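Local coordinates for protein putative Nitroreductase (PDB 3EO7) that binds flavin mononucleotide and is probably an FMN-dependent oxidoreductase of the nitroreductase family, its substrate not established, at residues A385-V389 against D430-V434; G482-D486 against V501-T505. One frame throughout, in Å; residues are numbered along the deposited sequence.

Contact 1. Residues A385-V389 against D430-V434; sequences AVCGV and DAAAV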
loop_
_atom_site.group_PDB
_atom_site.type_symbol
_atom_site.label_atom_id
_atom_site.label_comp_id
_atom_site.label_asym_id
_atom_site.label_seq_id
_atom_site.Cartn_x
_atom_site.Cartn_y
_atom_site.Cartn_z
ATOM N N ALA A 385 5.328 -6.458 -18.496
ATOM C CA ALA A 385 5.575 -7.624 -19.335
ATOM C C ALA A 385 4.204 -8.080 -19.838
ATOM O O ALA A 385 3.319 -8.437 -19.051
ATOM C CB ALA A 385 6.277 -8.749 -18.561
ATOM N N VAL A 386 4.032 -8.086 -21.154
ATOM C CA VAL A 386 2.779 -8.484 -21.779
ATOM C C VAL A 386 2.959 -9.833 -22.449
ATOM O O VAL A 386 3.833 -9.981 -23.307
ATOM C CB VAL A 386 2.356 -7.413 -22.830
ATOM C CG1 VAL A 386 1.177 -7.865 -23.653
ATOM C CG2 VAL A 386 2.113 -6.024 -22.123
ATOM N N CYS A 387 2.157 -10.823 -22.051
ATOM C CA CYS A 387 2.198 -12.139 -22.657
ATOM C C CYS A 387 0.932 -12.505 -23.379
ATOM O O CYS A 387 0.986 -13.295 -24.309
ATOM C CB CYS A 387 2.464 -13.211 -21.611
ATOM S SG CYS A 387 4.080 -12.962 -20.828
ATOM N N GLY A 388 -0.196 -11.957 -22.943
ATOM C CA GLY A 388 -1.490 -12.264 -23.536
ATOM C C GLY A 388 -2.481 -11.136 -23.496
ATOM O O GLY A 388 -3.456 -11.197 -22.773
ATOM N N VAL A 389 -2.233 -10.083 -24.264
ATOM C CA VAL A 389 -3.139 -8.956 -24.355
ATOM C C VAL A 389 -3.475 -8.838 -25.818
ATOM O O VAL A 389 -2.595 -8.583 -26.658
ATOM C CB VAL A 389 -2.562 -7.654 -23.772
ATOM C CG1 VAL A 389 -3.540 -6.476 -24.038
ATOM C CG2 VAL A 389 -2.267 -7.828 -22.288
ATOM N N ASP A 430 1.113 -17.756 -16.259
ATOM C CA ASP A 430 -0.221 -17.714 -16.869
ATOM C C ASP A 430 -0.884 -16.355 -16.968
ATOM O O ASP A 430 -1.937 -16.232 -17.589
ATOM C CB ASP A 430 -1.146 -18.668 -16.102
ATOM C CG ASP A 430 -0.665 -20.120 -16.151
ATOM O OD1 ASP A 430 -0.003 -20.487 -17.138
ATOM O OD2 ASP A 430 -0.905 -20.853 -15.172
ATOM N N ALA A 431 -0.275 -15.355 -16.335
ATOM C CA ALA A 431 -0.729 -13.983 -16.425
ATOM C C ALA A 431 -0.794 -13.506 -17.895
ATOM O O ALA A 431 0.038 -13.890 -18.735
ATOM C CB ALA A 431 0.233 -13.079 -15.655
ATOM N N ALA A 432 -1.758 -12.641 -18.149
ATOM C CA ALA A 432 -1.887 -11.937 -19.412
ATOM C C ALA A 432 -0.843 -10.805 -19.436
ATOM O O ALA A 432 -0.267 -10.496 -20.480
ATOM C CB ALA A 432 -3.334 -11.368 -19.571
ATOM N N ALA A 433 -0.652 -10.153 -18.288
ATOM C CA ALA A 433 0.306 -9.051 -18.147
ATOM C C ALA A 433 0.805 -9.024 -16.711
ATOM O O ALA A 433 0.084 -9.397 -15.771
ATOM C CB ALA A 433 -0.339 -7.718 -18.491
ATOM N N VAL A 434 2.021 -8.540 -16.555
ATOM C CA VAL A 434 2.658 -8.464 -15.241
ATOM C C VAL A 434 3.246 -7.067 -15.101
ATOM O O VAL A 434 4.070 -6.649 -15.934
ATOM C CB VAL A 434 3.709 -9.542 -15.062
ATOM C CG1 VAL A 434 4.357 -9.393 -13.639
ATOM C CG2 VAL A 434 3.110 -10.972 -15.233
#

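Contact 2. Residues G482-D486 against V501-T505; sequences GGFFD and VIYIT. With FMN (flavin mononucleotide), chain B.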
loop_
_atom_site.group_PDB
_atom_site.type_symbol
_atom_site.label_atom_id
_atom_site.label_comp_id
_atom_site.label_asym_id
_atom_site.label_seq_id
_atom_site.Cartn_x
_atom_site.Cartn_y
_atom_site.Cartn_z
ATOM N N GLY A 482 5.205 -10.700 -3.916
ATOM C CA GLY A 482 6.174 -9.969 -3.094
ATOM C C GLY A 482 7.612 -10.406 -3.228
ATOM O O GLY A 482 8.532 -9.606 -3.045
ATOM N N GLY A 483 7.791 -11.677 -3.535
ATOM C CA GLY A 483 9.099 -12.309 -3.656
ATOM C C GLY A 483 9.419 -12.664 -5.095
ATOM O O GLY A 483 8.613 -13.252 -5.812
ATOM N N PHE A 484 10.623 -12.318 -5.520
ATOM C CA PHE A 484 11.045 -12.524 -6.901
ATOM C C PHE A 484 12.566 -12.510 -6.982
ATOM O O PHE A 484 13.243 -12.134 -6.010
ATOM C CB PHE A 484 10.415 -11.410 -7.787
ATOM C CG PHE A 484 10.559 -10.031 -7.199
ATOM C CD1 PHE A 484 11.724 -9.308 -7.377
ATOM C CD2 PHE A 484 9.536 -9.493 -6.398
ATOM C CE1 PHE A 484 11.874 -8.042 -6.781
ATOM C CE2 PHE A 484 9.688 -8.230 -5.812
ATOM C CZ PHE A 484 10.859 -7.519 -6.003
ATOM N N PHE A 485 13.108 -12.956 -8.116
ATOM C CA PHE A 485 14.553 -12.939 -8.301
ATOM C C PHE A 485 14.959 -11.542 -8.750
ATOM O O PHE A 485 15.078 -11.270 -9.946
ATOM C CB PHE A 485 14.980 -14.033 -9.260
ATOM C CG PHE A 485 14.837 -15.420 -8.687
ATOM C CD1 PHE A 485 15.433 -15.754 -7.481
ATOM C CD2 PHE A 485 14.155 -16.410 -9.389
ATOM C CE1 PHE A 485 15.312 -17.039 -6.960
ATOM C CE2 PHE A 485 14.033 -17.701 -8.873
ATOM C CZ PHE A 485 14.593 -18.003 -7.663
ATOM N N ASP A 486 15.240 -10.692 -7.751
ATOM C CA ASP A 486 15.468 -9.267 -7.965
ATOM C C ASP A 486 16.376 -8.912 -9.146
ATOM O O ASP A 486 15.962 -8.180 -10.035
ATOM C CB ASP A 486 16.071 -8.643 -6.699
ATOM C CG ASP A 486 15.125 -8.726 -5.480
ATOM O OD1 ASP A 486 14.823 -9.878 -5.068
ATOM O OD2 ASP A 486 14.720 -7.646 -4.965
ATOM N N VAL A 501 13.594 -3.421 -8.876
ATOM C CA VAL A 501 12.204 -3.853 -8.825
ATOM C C VAL A 501 11.755 -3.874 -7.361
ATOM O O VAL A 501 12.437 -4.475 -6.504
ATOM C CB VAL A 501 11.999 -5.243 -9.465
ATOM C CG1 VAL A 501 10.588 -5.742 -9.220
ATOM C CG2 VAL A 501 12.331 -5.208 -10.977
ATOM N N ILE A 502 10.646 -3.185 -7.097
ATOM C CA ILE A 502 10.032 -3.056 -5.766
ATOM C C ILE A 502 8.827 -3.983 -5.597
ATOM O O ILE A 502 8.612 -4.539 -4.539
ATOM C CB ILE A 502 9.537 -1.570 -5.570
ATOM C CG1 ILE A 502 10.710 -0.599 -5.708
ATOM C CG2 ILE A 502 8.820 -1.369 -4.248
ATOM C CD1 ILE A 502 11.829 -0.952 -4.791
ATOM N N TYR A 503 8.017 -4.133 -6.645
ATOM C CA TYR A 503 6.794 -4.910 -6.519
ATOM C C TYR A 503 6.358 -5.402 -7.879
ATOM O O TYR A 503 6.712 -4.802 -8.892
ATOM C CB TYR A 503 5.716 -4.026 -5.873
ATOM C CG TYR A 503 4.434 -4.679 -5.408
ATOM C CD1 TYR A 503 4.428 -5.952 -4.837
ATOM C CD2 TYR A 503 3.232 -3.985 -5.478
ATOM C CE1 TYR A 503 3.264 -6.548 -4.406
ATOM C CE2 TYR A 503 2.039 -4.554 -5.022
ATOM C CZ TYR A 503 2.066 -5.823 -4.465
ATOM O OH TYR A 503 0.959 -6.417 -4.006
ATOM N N ILE A 504 5.595 -6.494 -7.861
ATOM C CA ILE A 504 5.035 -7.132 -9.039
ATOM C C ILE A 504 3.538 -7.338 -8.822
ATOM O O ILE A 504 3.103 -7.745 -7.747
ATOM C CB ILE A 504 5.691 -8.512 -9.285
ATOM C CG1 ILE A 504 7.179 -8.319 -9.535
ATOM C CG2 ILE A 504 4.963 -9.315 -10.370
ATOM C CD1 ILE A 504 7.966 -9.651 -9.682
ATOM N N THR A 505 2.768 -7.038 -9.854
ATOM C CA THR A 505 1.325 -7.289 -9.855
ATOM C C THR A 505 0.973 -8.058 -11.141
ATOM O O THR A 505 1.190 -7.557 -12.236
ATOM C CB THR A 505 0.485 -6.016 -9.760
ATOM O OG1 THR A 505 0.796 -5.287 -8.575
ATOM C CG2 THR A 505 -1.056 -6.354 -9.817
HETATM N N1 FMN B . -0.179 -14.220 -3.456
HETATM C C2 FMN B . 0.527 -15.236 -4.080
HETATM O O2 FMN B . -0.039 -16.255 -4.460
HETATM N N3 FMN B . 1.880 -15.191 -4.284
HETATM C C4 FMN B . 2.641 -14.149 -3.846
HETATM O O4 FMN B . 3.826 -14.078 -4.223
HETATM C C4A FMN B . 1.973 -13.100 -3.217
HETATM N N5 FMN B . 2.692 -12.038 -2.704
HETATM C C5A FMN B . 2.006 -10.938 -2.149
HETATM C C6 FMN B . 2.682 -9.799 -1.727
HETATM C C7 FMN B . 2.008 -8.719 -1.157
HETATM C C7M FMN B . 2.768 -7.429 -0.814
HETATM C C8 FMN B . 0.629 -8.767 -1.006
HETATM C C8M FMN B . -0.178 -7.559 -0.577
HETATM C C9 FMN B . -0.083 -9.905 -1.430
HETATM C C9A FMN B . 0.608 -10.987 -2.003
HETATM N N10 FMN B . -0.086 -12.118 -2.416
HETATM C C10 FMN B . 0.576 -13.149 -3.026
HETATM C "C1'" FMN B . -1.543 -12.329 -2.059
HETATM C "C2'" FMN B . -1.758 -12.733 -0.615
HETATM O "O2'" FMN B . -1.477 -14.141 -0.458
HETATM C "C3'" FMN B . -3.191 -12.398 -0.209
HETATM O "O3'" FMN B . -3.375 -10.979 -0.189
HETATM C "C4'" FMN B . -3.627 -13.027 1.128
HETATM O "O4'" FMN B . -3.592 -14.480 1.052
HETATM C "C5'" FMN B . -5.020 -12.555 1.499
HETATM O "O5'" FMN B . -5.967 -12.879 0.518
HETATM P P FMN B . -6.840 -11.777 -0.207
HETATM O O1P FMN B . -5.894 -10.878 -0.996
HETATM O O2P FMN B . -7.776 -12.565 -1.116
HETATM O O3P FMN B . -7.611 -10.987 0.810
HETATM O O HOH W 1 14.906 -5.432 -6.545
HETATM O O HOH W 2 15.596 -5.377 -9.879
#

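Contact 1. Residues A385-V389 against D430-V434
Ala385 and Val434 meet as an antiparallel hydrogen-bonded pair. Ala385 N gives its hydrogen to Val434 O at 2.9 Å, and Val434 N returns one to Ala385 O at 2.8 Å. Ala385 O also receives a CA-H...O contact from Ala433 CA at 3.2 Å. Next along the ladder, Val386 and Ala433 form a non-hydrogen-bonded pair.

The contact is tightest at Ala432. Its carbonyl oxygen accepts two backbone bonds, from Cys387 N and from Gly388 N, each 2.9 Å from Ala432 O. The Gly388 donor sits on a lone pair in the carbonyl plane, while the Cys387 donor is tilted 35° from that plane. One oxygen thus gathers two successive amides where strand 381-390 leaves its regular path. Ala432 CB also presses on the same turn, 3.2 Å from Gly388 O. Toward the neighbouring strand 500-508, Ala432 and Ala433 both face Leu507 as a classic beta bulge. The ladder belongs to the mixed sheet of the nitroreductase-family region, where strand 433-439 runs between 381-390 and 500-508.

Two apolar pairs meet more loosely. Ala385 CB and Val434 CB, on one sheet face, are 4.4 Å apart, and Leu418 of helix 415-421 packs against both residues. Ala433 CB, on the face shared with Val386, is 4.3 Å from Val389 CG2. With chi1 at 174°, Val389 turns CG2 to the side of its backbone N, and this branch also comes near Ala432 O. Toward solvent, Cys387 is partly exposed, its CB 3.8 Å from Ala431 O, and the carboxylate of partly exposed Asp430 is salt-bridged to Arg511.

Contact 2. Residues G482-D486 against V501-T505
Phe484 of the loop 482-486 packs on Val501 and Ile504 of strand 500-508 and is the hub of the apolar contact. Val501 CG1 lies over one face of the Phe484 ring, 4.0 Å from its centroid and 30° off the normal, a CH-pi contact. Ile504 CD1 packs obliquely by the root of the same ring, 3.6 Å from Phe484 CB. The phenylalanine holds its ring between its own backbone N and carbonyl carbon (chi1 47°), which turns it onto these two side chains. Ile502 O comes to the ring edge, near its plane, and Val501 O is 3.5 Å from Phe484 CZ.

No direct hydrogen bond joins the two segments. Two waters bridge them instead. One is hydrogen-bonded to Asp486 OD2 and to Val501 O, at 2.6 Å from the latter. The other is hydrogen-bonded to Asp486 O and accepts from Val501 N at 3.0 Å. Asp486 OD2 also forms a salt bridge with Arg183, and OD1 accepts from Tyr19 N.

Flavin contacts come from both segments. Gly482 N donates to FMN N5 at 3.1 Å, with an N-H...N angle of 139°. Tyr503 CE1 comes to 3.7 Å from FMN C7M, its ring oblique to that methyl. Tyr503 OH is hydrogen-bonded to His191 NE2, which ties the ring to helix 181-202.

N5 is the redox-active nitrogen of the isoalloxazine. An amide donor there would be expected to favour build-up of negative charge, and hydride acceptance, at that nitrogen, in keeping with the oxidoreductase activity generally assigned to the family.

Overall arrangement
The two contacts have centres about 16 Å apart, on the same side of the centre of the chain. Along the sequence they come in series, contact 1 closing before contact 2 opens. Both reach the mixed sheet of the C-terminal nitroreductase-family region. Its neighbouring strands 381-390, 433-439 and 500-508, in that order, lead from one to the other. They touch directly where Val434 CG1 packs against Ile504 CG2 at 3.3 Å. Contact 2 includes Gly482, an FMN-binding residue, and Tyr503 of the flavin pocket, whereas the side chain of Val434 in contact 1 is about 11 Å from the flavin. One sheet therefore connects the 381-390/433-439 pairing, farther from the flavin, to the cofactor pocket.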